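PDB 4YHB: iron-chelator utilization protein from Thermobifida fusca TM51, which binds flavin-adenine dinucleotide and, as a siderophore-interacting protein, probably reduces ferric siderophores to release their iron inside the cell. Local coordinates for residues 118-121 / 122-126; 150-153 / 154-158; 183-186 / 187-191; 244-248 / 249-253. One frame throughout, in Å; residues are numbered along the deposited sequence.

Overall arrangement
The four contacts come in series along the chain, each a local turn or helix start. Interaction 1 belongs to the FAD-binding part, where the loop after helix 112-118 enters strand 125-129 of the six-stranded antiparallel barrel. The other three lie in the parallel five-stranded sheet domain. Interaction 2, buried near the centre of the chain, opens helix 152-161 beside the flavin. Its Ala-156 packs on Leu-183 of interaction 3, the centres of interactions 2 and 3 being about 14 Å apart. Interactions 3 and 4 lead into the two outermost strands, 190-195 and 250-256, with centres about 23 Å apart. Interactions 1 and 4 lie on opposite sides of the chain's centre, with the cofactor held between the domains.

Interaction 1: residues 118-121 / 122-126; sequences ATAQ and PGDRL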
loop_
_atom_site.group_PDB
_atom_site.type_symbol
_atom_site.label_atom_id
_atom_site.label_comp_id
_atom_site.label_asym_id
_atom_site.label_seq_id
_atom_site.Cartn_x
_atom_site.Cartn_y
_atom_site.Cartn_z
ATOM N N ALA A 118 6.395 -2.028 15.273
ATOM C CA ALA A 118 7.446 -1.419 16.096
ATOM C C ALA A 118 8.321 -2.472 16.766
ATOM O O ALA A 118 9.481 -2.209 17.083
ATOM C CB ALA A 118 6.831 -0.506 17.147
ATOM N N THR A 119 7.769 -3.668 16.970
ATOM C CA THR A 119 8.501 -4.735 17.655
ATOM C C THR A 119 8.703 -5.963 16.774
ATOM O O THR A 119 9.061 -7.026 17.264
ATOM C CB THR A 119 7.772 -5.176 18.941
ATOM O OG1 THR A 119 6.528 -5.801 18.609
ATOM C CG2 THR A 119 7.508 -3.972 19.846
ATOM N N ALA A 120 8.469 -5.810 15.474
ATOM C CA ALA A 120 8.587 -6.921 14.543
ATOM C C ALA A 120 9.988 -7.524 14.577
ATOM O O ALA A 120 10.981 -6.811 14.518
ATOM C CB ALA A 120 8.237 -6.470 13.132
ATOM N N GLN A 121 10.062 -8.846 14.687
ATOM C CA GLN A 121 11.355 -9.520 14.712
ATOM C C GLN A 121 11.216 -10.945 14.176
ATOM O O GLN A 121 10.117 -11.499 14.187
ATOM C CB GLN A 121 11.934 -9.509 16.135
ATOM C CG GLN A 121 11.128 -10.268 17.161
ATOM C CD GLN A 121 11.659 -10.068 18.577
ATOM O OE1 GLN A 121 12.862 -9.887 18.784
ATOM N NE2 GLN A 121 10.756 -10.086 19.557
ATOM N N PRO A 122 12.322 -11.529 13.683
ATOM C CA PRO A 122 12.275 -12.886 13.127
ATOM C C PRO A 122 11.605 -13.860 14.096
ATOM O O PRO A 122 11.845 -13.783 15.300
ATOM C CB PRO A 122 13.753 -13.230 12.919
ATOM C CG PRO A 122 14.392 -11.909 12.678
ATOM C CD PRO A 122 13.693 -10.978 13.642
ATOM N N GLY A 123 10.731 -14.716 13.584
ATOM C CA GLY A 123 10.005 -15.642 14.435
ATOM C C GLY A 123 8.573 -15.230 14.743
ATOM O O GLY A 123 7.766 -16.084 15.086
ATOM N N ASP A 124 8.258 -13.936 14.655
ATOM C CA ASP A 124 6.861 -13.488 14.738
ATOM C C ASP A 124 6.081 -14.103 13.597
ATOM O O ASP A 124 6.613 -14.249 12.506
ATOM C CB ASP A 124 6.734 -11.963 14.651
ATOM C CG ASP A 124 7.283 -11.250 15.871
ATOM O OD1 ASP A 124 7.474 -11.906 16.914
ATOM O OD2 ASP A 124 7.500 -10.019 15.787
ATOM N N ARG A 125 4.821 -14.444 13.832
ATOM C CA ARG A 125 4.008 -15.006 12.760
ATOM C C ARG A 125 2.739 -14.188 12.535
ATOM O O ARG A 125 2.203 -13.580 13.464
ATOM C CB ARG A 125 3.678 -16.476 13.070
ATOM C CG ARG A 125 4.943 -17.331 13.223
ATOM C CD ARG A 125 4.681 -18.784 13.638
ATOM N NE ARG A 125 5.945 -19.519 13.782
ATOM C CZ ARG A 125 6.552 -19.766 14.942
ATOM N NH1 ARG A 125 6.010 -19.370 16.088
ATOM N NH2 ARG A 125 7.698 -20.438 14.959
ATOM N N LEU A 126 2.271 -14.174 11.289
ATOM C CA LEU A 126 1.044 -13.486 10.928
ATOM C C LEU A 126 0.192 -14.363 10.034
ATOM O O LEU A 126 0.715 -15.085 9.183
ATOM C CB LEU A 126 1.347 -12.171 10.200
ATOM C CG LEU A 126 2.062 -11.074 10.988
ATOM C CD1 LEU A 126 2.336 -9.872 10.068
ATOM C CD2 LEU A 126 1.220 -10.673 12.191
HETATM O O HOH W 1 5.825 -7.808 16.651
HETATM O O HOH W 2 8.218 -9.455 18.191
#
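OD2 of Asp-124 is gripped by three groups, the backbone of Gln-121 and two waters. The amide N of Gln-121 donates to OD2 of Asp-124 over 3.0 Å, and it arrives from well above the carboxylate plane, 56° out of it. Water 2 accepts from Gln-121 NE2 and is placed to donate to OD2 of Asp-124 (2.6 Å) and to Thr-119 O, though not all the acceptors in its reach can be served at once. Water 1, under the same limit, reaches OD2 of Asp-124 from Thr-119 OG1. With its CG beside the backbone N (chi1 -69°), Asp-124 turns its carboxylate back across the turn toward the chain that precedes it. The backbone here forms a type II beta turn from Gln-121 to Asp-124, closed by Asp-124 N donating to Gln-121 O at 3.1 Å with a nearly straight N-H...O angle of 166°. Gly-123 occupies the third position, with backbone angles at which a side chain would be jammed against the preceding carbonyl O. Through this turn the loop after helix 112-118 enters strand 125-129 of the antiparallel FAD-binding barrel, and Trp-116 of that helix touches the Asp-124 side chain.

Interaction 2: residues 150-153 / 154-158; sequences TALP and AAARR. With FAD (flavin-adenine dinucleotide), chain C.
Leu-152 holds its CG anti to the backbone N (chi1 177°), and the second torsion of 53° then swings CD1 toward Ala-156, one turn further on, where it meets CB at 4.3 Å. Beneath this apolar contact the backbone settles into helical pairing. Ala-155 N donates to Ala-151 O in the carbonyl plane with an almost straight N-H...O angle. Next, Ala-156 N reaches Leu-152 O at 2.7 Å, coming in nearly along the C=O axis. Arg-157 N then donates to Pro-153 O from a position tilted 28° from the carbonyl plane. Pro-153 sits in the first turn, where its missing N-H costs no helical bond. Water 3 extends the order backwards: it accepts from Ala-154 N at 3.1 Å and donates to Thr-150 O at 2.7 Å, standing between the two where a direct i to i+4 bond would otherwise lie.

The cofactor lies against the same helix start. Thr-150 O is 3.3 Å from FAD C4X, and CG of Pro-153 approaches FAD O4 at 3.6 Å. CG2 of Thr-150 lies near the adenine amino group, 3.4 Å from FAD N6A, while OG1 is bonded to Asp-148. Farther along, the extended Arg-157 side chain leads away to Glu-161, Val-91 O and Ser-47. Helix 152-161 is the crossover of the beta-alpha-beta unit 142-147, 152-161 and 167-174; its N-terminus packs against the FAD pocket, which Thr-150 of the loop before it and Pro-153 of its first turn line.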
loop_
_atom_site.group_PDB
_atom_site.type_symbol
_atom_site.label_atom_id
_atom_site.label_comp_id
_atom_site.label_asym_id
_atom_site.label_seq_id
_atom_site.Cartn_x
_atom_site.Cartn_y
_atom_site.Cartn_z
ATOM N N THR A 150 1.304 5.487 3.873
ATOM C CA THR A 150 0.568 4.211 3.784
ATOM C C THR A 150 0.476 3.703 2.355
ATOM O O THR A 150 0.352 2.493 2.120
ATOM C CB THR A 150 -0.872 4.312 4.325
ATOM O OG1 THR A 150 -1.629 5.243 3.533
ATOM C CG2 THR A 150 -0.880 4.741 5.782
ATOM N N ALA A 151 0.537 4.637 1.408
ATOM C CA ALA A 151 0.428 4.320 -0.001
ATOM C C ALA A 151 1.774 4.361 -0.714
ATOM O O ALA A 151 1.867 4.006 -1.883
ATOM C CB ALA A 151 -0.553 5.262 -0.665
ATOM N N LEU A 152 2.824 4.750 0.002
ATOM C CA LEU A 152 4.169 4.775 -0.577
ATOM C C LEU A 152 4.658 3.393 -1.036
ATOM O O LEU A 152 5.308 3.300 -2.083
ATOM C CB LEU A 152 5.169 5.395 0.419
ATOM C CG LEU A 152 6.646 5.450 0.006
ATOM C CD1 LEU A 152 6.821 6.111 -1.367
ATOM C CD2 LEU A 152 7.493 6.177 1.062
ATOM N N PRO A 153 4.355 2.317 -0.277
ATOM C CA PRO A 153 4.804 1.006 -0.783
ATOM C C PRO A 153 4.294 0.662 -2.178
ATOM O O PRO A 153 5.082 0.202 -3.021
ATOM C CB PRO A 153 4.239 0.022 0.250
ATOM C CG PRO A 153 4.236 0.825 1.536
ATOM C CD PRO A 153 3.830 2.217 1.102
ATOM N N ALA A 154 2.997 0.857 -2.412
ATOM C CA ALA A 154 2.424 0.597 -3.721
ATOM C C ALA A 154 3.018 1.541 -4.768
ATOM O O ALA A 154 3.391 1.096 -5.846
ATOM C CB ALA A 154 0.902 0.732 -3.679
ATOM N N ALA A 155 3.098 2.835 -4.454
ATOM C CA ALA A 155 3.671 3.810 -5.393
ATOM C C ALA A 155 5.124 3.486 -5.744
ATOM O O ALA A 155 5.517 3.555 -6.914
ATOM C CB ALA A 155 3.569 5.237 -4.828
ATOM N N ALA A 156 5.915 3.121 -4.737
ATOM C CA ALA A 156 7.321 2.797 -4.956
ATOM C C ALA A 156 7.461 1.523 -5.788
ATOM O O ALA A 156 8.330 1.439 -6.668
ATOM C CB ALA A 156 8.055 2.651 -3.627
ATOM N N ARG A 157 6.601 0.539 -5.523
ATOM C CA ARG A 157 6.619 -0.690 -6.311
ATOM C C ARG A 157 6.311 -0.384 -7.770
ATOM O O ARG A 157 6.951 -0.916 -8.667
ATOM C CB ARG A 157 5.620 -1.723 -5.779
ATOM C CG ARG A 157 5.541 -2.950 -6.682
ATOM C CD ARG A 157 4.727 -4.078 -6.084
ATOM N NE ARG A 157 4.536 -5.157 -7.062
ATOM C CZ ARG A 157 3.811 -6.248 -6.840
ATOM N NH1 ARG A 157 3.218 -6.409 -5.664
ATOM N NH2 ARG A 157 3.680 -7.179 -7.791
ATOM N N ARG A 158 5.324 0.479 -7.994
ATOM C CA ARG A 158 4.966 0.931 -9.336
ATOM C C ARG A 158 6.156 1.587 -10.039
ATOM O O ARG A 158 6.527 1.204 -11.151
ATOM C CB ARG A 158 3.794 1.905 -9.262
ATOM C CG ARG A 158 3.401 2.551 -10.586
ATOM C CD ARG A 158 3.076 1.484 -11.590
ATOM N NE ARG A 158 1.887 1.790 -12.381
ATOM C CZ ARG A 158 1.534 1.077 -13.444
ATOM N NH1 ARG A 158 2.287 0.046 -13.809
ATOM N NH2 ARG A 158 0.437 1.381 -14.128
HETATM P PA FAD C . -6.117 0.941 13.063
HETATM O O1A FAD C . -6.671 0.074 14.203
HETATM O O2A FAD C . -6.798 0.596 11.685
HETATM O O5B FAD C . -6.531 2.469 13.362
HETATM C C5B FAD C . -6.413 2.992 14.636
HETATM C C4B FAD C . -6.219 4.519 14.545
HETATM O O4B FAD C . -4.979 4.859 13.989
HETATM C C3B FAD C . -7.244 5.180 13.724
HETATM O O3B FAD C . -7.541 6.379 14.363
HETATM C C2B FAD C . -6.599 5.421 12.477
HETATM O O2B FAD C . -7.042 6.596 11.807
HETATM C C1B FAD C . -5.190 5.621 12.847
HETATM N N9A FAD C . -4.218 5.213 11.841
HETATM C C8A FAD C . -4.277 4.121 11.049
HETATM N N7A FAD C . -3.183 4.090 10.276
HETATM C C5A FAD C . -2.405 5.146 10.610
HETATM C C6A FAD C . -1.175 5.629 10.164
HETATM N N6A FAD C . -0.467 4.928 9.150
HETATM N N1A FAD C . -0.663 6.746 10.707
HETATM C C2A FAD C . -1.326 7.411 11.677
HETATM N N3A FAD C . -2.507 6.976 12.128
HETATM C C4A FAD C . -3.064 5.864 11.600
HETATM N N1 FAD C . -0.289 0.728 5.504
HETATM C C2 FAD C . 1.025 0.515 5.597
HETATM O O2 FAD C . 1.641 0.932 6.566
HETATM N N3 FAD C . 1.643 -0.178 4.592
HETATM C C4 FAD C . 0.963 -0.645 3.523
HETATM O O4 FAD C . 1.572 -1.265 2.662
HETATM C C4X FAD C . -0.409 -0.428 3.395
HETATM N N5 FAD C . -1.155 -0.875 2.320
HETATM C C5X FAD C . -2.488 -0.643 2.277
HETATM C C6 FAD C . -3.248 -1.101 1.196
HETATM C C7 FAD C . -4.478 -0.894 1.143
HETATM C C7M FAD C . -5.204 -1.448 -0.098
HETATM C C8 FAD C . -5.174 -0.302 1.984
HETATM C C8M FAD C . -6.653 -0.065 1.865
HETATM C C9 FAD C . -4.585 0.211 3.108
HETATM C C9A FAD C . -3.092 0.098 3.413
HETATM N N10 FAD C . -2.354 0.528 4.424
HETATM C C10 FAD C . -1.024 0.289 4.450
HETATM C "C1'" FAD C . -2.992 1.283 5.524
HETATM C "C2'" FAD C . -3.340 0.421 6.698
HETATM O "O2'" FAD C . -4.237 -0.543 6.309
HETATM C "C3'" FAD C . -3.939 1.345 7.816
HETATM O "O3'" FAD C . -2.991 2.328 8.088
HETATM C "C4'" FAD C . -4.437 0.631 9.044
HETATM O "O4'" FAD C . -5.337 1.415 9.704
HETATM C "C5'" FAD C . -3.322 0.285 10.045
HETATM O "O5'" FAD C . -3.715 -0.671 11.000
HETATM P P FAD C . -3.627 -0.225 12.514
HETATM O O1P FAD C . -4.178 -1.467 13.250
HETATM O O2P FAD C . -2.181 0.319 12.673
HETATM O O3P FAD C . -4.521 0.890 13.189
HETATM O O HOH W 3 0.950 1.005 -0.112
#

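Interaction 3: residues 183-186 / 187-191; sequences LDAP and EGAEI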
loop_
_atom_site.group_PDB
_atom_site.type_symbol
_atom_site.label_atom_id
_atom_site.label_comp_id
_atom_site.label_asym_id
_atom_site.label_seq_id
_atom_site.Cartn_x
_atom_site.Cartn_y
_atom_site.Cartn_z
ATOM N N LEU A 183 14.807 5.421 -4.457
ATOM C CA LEU A 183 14.000 4.571 -5.323
ATOM C C LEU A 183 14.668 4.315 -6.672
ATOM O O LEU A 183 15.318 5.202 -7.228
ATOM C CB LEU A 183 12.627 5.209 -5.534
ATOM C CG LEU A 183 11.774 5.424 -4.280
ATOM C CD1 LEU A 183 10.464 6.097 -4.648
ATOM C CD2 LEU A 183 11.509 4.088 -3.578
ATOM N N ASP A 184 14.492 3.108 -7.199
ATOM C CA ASP A 184 15.013 2.763 -8.520
ATOM C C ASP A 184 14.015 3.173 -9.598
ATOM O O ASP A 184 13.204 2.369 -10.050
ATOM C CB ASP A 184 15.310 1.265 -8.618
ATOM C CG ASP A 184 16.281 0.932 -9.742
ATOM O OD1 ASP A 184 16.555 1.815 -10.588
ATOM O OD2 ASP A 184 16.764 -0.219 -9.784
ATOM N N ALA A 185 14.088 4.431 -10.004
ATOM C CA ALA A 185 13.102 5.021 -10.895
ATOM C C ALA A 185 13.644 5.126 -12.319
ATOM O O ALA A 185 14.865 5.127 -12.517
ATOM C CB ALA A 185 12.698 6.390 -10.375
ATOM N N PRO A 186 12.743 5.212 -13.315
ATOM C CA PRO A 186 13.201 5.444 -14.687
ATOM C C PRO A 186 14.011 6.728 -14.796
ATOM O O PRO A 186 13.900 7.617 -13.942
ATOM C CB PRO A 186 11.898 5.558 -15.481
ATOM C CG PRO A 186 10.895 4.791 -14.676
ATOM C CD PRO A 186 11.279 5.043 -13.246
ATOM N N GLU A 187 14.823 6.812 -15.844
ATOM C CA GLU A 187 15.640 7.986 -16.092
ATOM C C GLU A 187 14.768 9.232 -16.200
ATOM O O GLU A 187 13.738 9.223 -16.871
ATOM C CB GLU A 187 16.467 7.796 -17.368
ATOM C CG GLU A 187 17.407 8.955 -17.692
ATOM C CD GLU A 187 18.524 9.122 -16.672
ATOM O OE1 GLU A 187 18.765 8.185 -15.878
ATOM O OE2 GLU A 187 19.154 10.201 -16.661
ATOM N N GLY A 188 15.172 10.292 -15.511
ATOM C CA GLY A 188 14.472 11.559 -15.589
ATOM C C GLY A 188 13.231 11.662 -14.723
ATOM O O GLY A 188 12.507 12.654 -14.796
ATOM N N ALA A 189 12.973 10.644 -13.907
ATOM C CA ALA A 189 11.818 10.685 -13.014
ATOM C C ALA A 189 11.906 11.902 -12.105
ATOM O O ALA A 189 12.988 12.273 -11.649
ATOM C CB ALA A 189 11.723 9.412 -12.192
ATOM N N GLU A 190 10.767 12.541 -11.874
ATOM C CA GLU A 190 10.708 13.686 -10.982
ATOM C C GLU A 190 9.970 13.313 -9.706
ATOM O O GLU A 190 8.746 13.168 -9.698
ATOM C CB GLU A 190 10.038 14.869 -11.666
ATOM C CG GLU A 190 10.815 15.387 -12.867
ATOM C CD GLU A 190 10.362 16.768 -13.297
ATOM O OE1 GLU A 190 9.352 17.265 -12.743
ATOM O OE2 GLU A 190 11.020 17.358 -14.183
ATOM N N ILE A 191 10.729 13.153 -8.629
ATOM C CA ILE A 191 10.172 12.692 -7.369
ATOM C C ILE A 191 10.360 13.744 -6.293
ATOM O O ILE A 191 11.482 14.129 -5.977
ATOM C CB ILE A 191 10.820 11.376 -6.929
ATOM C CG1 ILE A 191 10.592 10.295 -7.986
ATOM C CG2 ILE A 191 10.274 10.948 -5.577
ATOM C CD1 ILE A 191 11.437 9.064 -7.780
#
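A type II beta turn from Pro-186 to Ala-189 reverses the chain just before edge strand 190-195 of the parallel sheet, and small apolar side chains close the space between its two arms. The turn is fastened by Ala-189 N donating to Pro-186 O at 3.2 Å; the donor lies above the carbonyl plane, 38° out of it, and the N-H...O angle is 151°. Gly-188 takes the third position of the turn with a positive phi. Back from the turn, the methyl groups face each other: CB of Ala-185 meets CB of Ala-189 at 3.7 Å. One step farther from the turn, CD1 of Ile-191 reaches over to the same Ala-185 CB at 3.9 Å, its CG1 being anti to the carbonyl carbon (chi1 -60°). The row ends where the branch ends of Leu-183 and Ile-191 come together, CD1 to CD1, at a looser 4.4 Å. Around this turn, Leu-183, Ala-185 and Pro-186 pack on helix 152-161 through Ala-156, Glu-160 and Ile-159, while Pro-186, Ala-189 and Ile-191 rest on Val-168 and Phe-172 of strand 167-174.

Interaction 4: residues 244-248 / 249-253; sequences LVRGR and DFEVD
One face of the Phe-250 ring is covered by the backbone of Arg-246, whose CA stands 3.8 Å from the ring centroid and 16° off the normal, a CH-pi contact; at the ring edge, near its plane, lies Leu-244 O. CB of Leu-244 touches CD2 of Phe-250 at 3.7 Å. This tight loop leads into strand 250-256, an outermost strand of the parallel sheet, and Arg-246 forms a single beta bridge with Phe-250. The guanidinium of Arg-248 has CB of Val-245 over one face and the Asp-249 carboxylate at its edge. The two side chains lie side by side, pointing the same way, in a salt bridge of weak bonds, NH2 of Arg-248 to OD2 of Asp-249 at 3.4 Å, with the guanidinium and carboxylate planes 52° apart.

Phe-250 puts its CG between the backbone N and carbonyl carbon (chi1 70°), which folds the ring back beneath the preceding loop. It also touches Leu-239 and Lys-240 of helix 229-241 and Val-223 of strand 221-226. Gly-247 N donates to Phe-250 O at 2.7 Å, and Val-245 O receives both Asp-249 N and Arg-248 N. Glu-251 brings OE1 to 3.4 Å from CG of Arg-246, while its OE2 bonds to Tyr-137 OH. On the anti side of the Asp-249 carboxylate, OD2 accepts from Val-245 N at 2.7 Å.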
loop_
_atom_site.group_PDB
_atom_site.type_symbol
_atom_site.label_atom_id
_atom_site.label_comp_id
_atom_site.label_asym_id
_atom_site.label_seq_id
_atom_site.Cartn_x
_atom_site.Cartn_y
_atom_site.Cartn_z
ATOM N N LEU A 244 -11.585 14.055 -16.259
ATOM C CA LEU A 244 -10.948 12.744 -16.237
ATOM C C LEU A 244 -11.896 11.696 -15.675
ATOM O O LEU A 244 -12.761 12.000 -14.852
ATOM C CB LEU A 244 -9.653 12.785 -15.427
ATOM C CG LEU A 244 -8.585 13.738 -15.968
ATOM C CD1 LEU A 244 -7.276 13.579 -15.209
ATOM C CD2 LEU A 244 -8.373 13.507 -17.451
ATOM N N VAL A 245 -11.728 10.460 -16.128
ATOM C CA VAL A 245 -12.631 9.384 -15.751
ATOM C C VAL A 245 -11.925 8.333 -14.909
ATOM O O VAL A 245 -10.877 7.818 -15.298
ATOM C CB VAL A 245 -13.246 8.709 -17.000
ATOM C CG1 VAL A 245 -14.129 7.529 -16.599
ATOM C CG2 VAL A 245 -14.031 9.725 -17.814
ATOM N N ARG A 246 -12.517 8.031 -13.758
ATOM C CA ARG A 246 -12.028 7.001 -12.848
ATOM C C ARG A 246 -11.861 5.666 -13.561
ATOM O O ARG A 246 -12.716 5.261 -14.348
ATOM C CB ARG A 246 -12.987 6.862 -11.663
ATOM C CG ARG A 246 -12.736 5.668 -10.757
ATOM C CD ARG A 246 -13.512 5.798 -9.446
ATOM N NE ARG A 246 -14.932 5.479 -9.606
ATOM C CZ ARG A 246 -15.886 6.368 -9.886
ATOM N NH1 ARG A 246 -15.589 7.655 -10.036
ATOM N NH2 ARG A 246 -17.145 5.966 -10.011
ATOM N N GLY A 247 -10.744 4.996 -13.299
ATOM C CA GLY A 247 -10.481 3.697 -13.886
ATOM C C GLY A 247 -9.749 3.800 -15.206
ATOM O O GLY A 247 -8.953 2.931 -15.548
ATOM N N ARG A 248 -10.010 4.874 -15.944
ATOM C CA ARG A 248 -9.377 5.082 -17.240
ATOM C C ARG A 248 -8.228 6.096 -17.160
ATOM O O ARG A 248 -7.129 5.833 -17.640
ATOM C CB ARG A 248 -10.414 5.546 -18.265
ATOM C CG ARG A 248 -9.898 5.585 -19.700
ATOM C CD ARG A 248 -10.934 6.188 -20.644
ATOM N NE ARG A 248 -11.130 7.614 -20.393
ATOM C CZ ARG A 248 -12.138 8.331 -20.880
ATOM N NH1 ARG A 248 -13.055 7.758 -21.649
ATOM N NH2 ARG A 248 -12.231 9.624 -20.596
ATOM N N ASP A 249 -8.492 7.247 -16.550
ATOM C CA ASP A 249 -7.499 8.315 -16.464
ATOM C C ASP A 249 -6.846 8.362 -15.086
ATOM O O ASP A 249 -5.685 8.765 -14.941
ATOM C CB ASP A 249 -8.140 9.668 -16.773
ATOM C CG ASP A 249 -8.845 9.683 -18.113
ATOM O OD1 ASP A 249 -8.284 9.139 -19.091
ATOM O OD2 ASP A 249 -9.964 10.234 -18.182
ATOM N N PHE A 250 -7.599 7.969 -14.070
ATOM C CA PHE A 250 -7.067 8.007 -12.718
ATOM C C PHE A 250 -7.636 6.938 -11.810
ATOM O O PHE A 250 -8.613 6.264 -12.137
ATOM C CB PHE A 250 -7.309 9.380 -12.084
ATOM C CG PHE A 250 -8.755 9.662 -11.764
ATOM C CD1 PHE A 250 -9.291 9.321 -10.532
ATOM C CD2 PHE A 250 -9.576 10.281 -12.698
ATOM C CE1 PHE A 250 -10.622 9.583 -10.242
ATOM C CE2 PHE A 250 -10.898 10.545 -12.416
ATOM C CZ PHE A 250 -11.426 10.200 -11.186
ATOM N N GLU A 251 -6.993 6.798 -10.660
ATOM C CA GLU A 251 -7.498 6.003 -9.561
ATOM C C GLU A 251 -7.178 6.774 -8.291
ATOM O O GLU A 251 -6.076 7.305 -8.149
ATOM C CB GLU A 251 -6.857 4.616 -9.548
ATOM C CG GLU A 251 -7.764 3.532 -9.046
ATOM C CD GLU A 251 -8.868 3.208 -10.027
ATOM O OE1 GLU A 251 -9.938 3.853 -9.947
ATOM O OE2 GLU A 251 -8.667 2.296 -10.864
ATOM N N VAL A 252 -8.143 6.860 -7.385
ATOM C CA VAL A 252 -7.922 7.522 -6.103
ATOM C C VAL A 252 -8.435 6.599 -5.012
ATOM O O VAL A 252 -9.623 6.280 -4.976
ATOM C CB VAL A 252 -8.631 8.878 -6.025
ATOM C CG1 VAL A 252 -8.600 9.409 -4.604
ATOM C CG2 VAL A 252 -7.983 9.862 -6.977
ATOM N N ASP A 253 -7.539 6.152 -4.137
ATOM C CA ASP A 253 -7.875 5.070 -3.211
ATOM C C ASP A 253 -7.517 5.480 -1.790
ATOM O O ASP A 253 -6.341 5.674 -1.463
ATOM C CB ASP A 253 -7.144 3.777 -3.614
ATOM C CG ASP A 253 -7.827 2.509 -3.082
ATOM O OD1 ASP A 253 -8.736 2.619 -2.237
ATOM O OD2 ASP A 253 -7.448 1.396 -3.509
#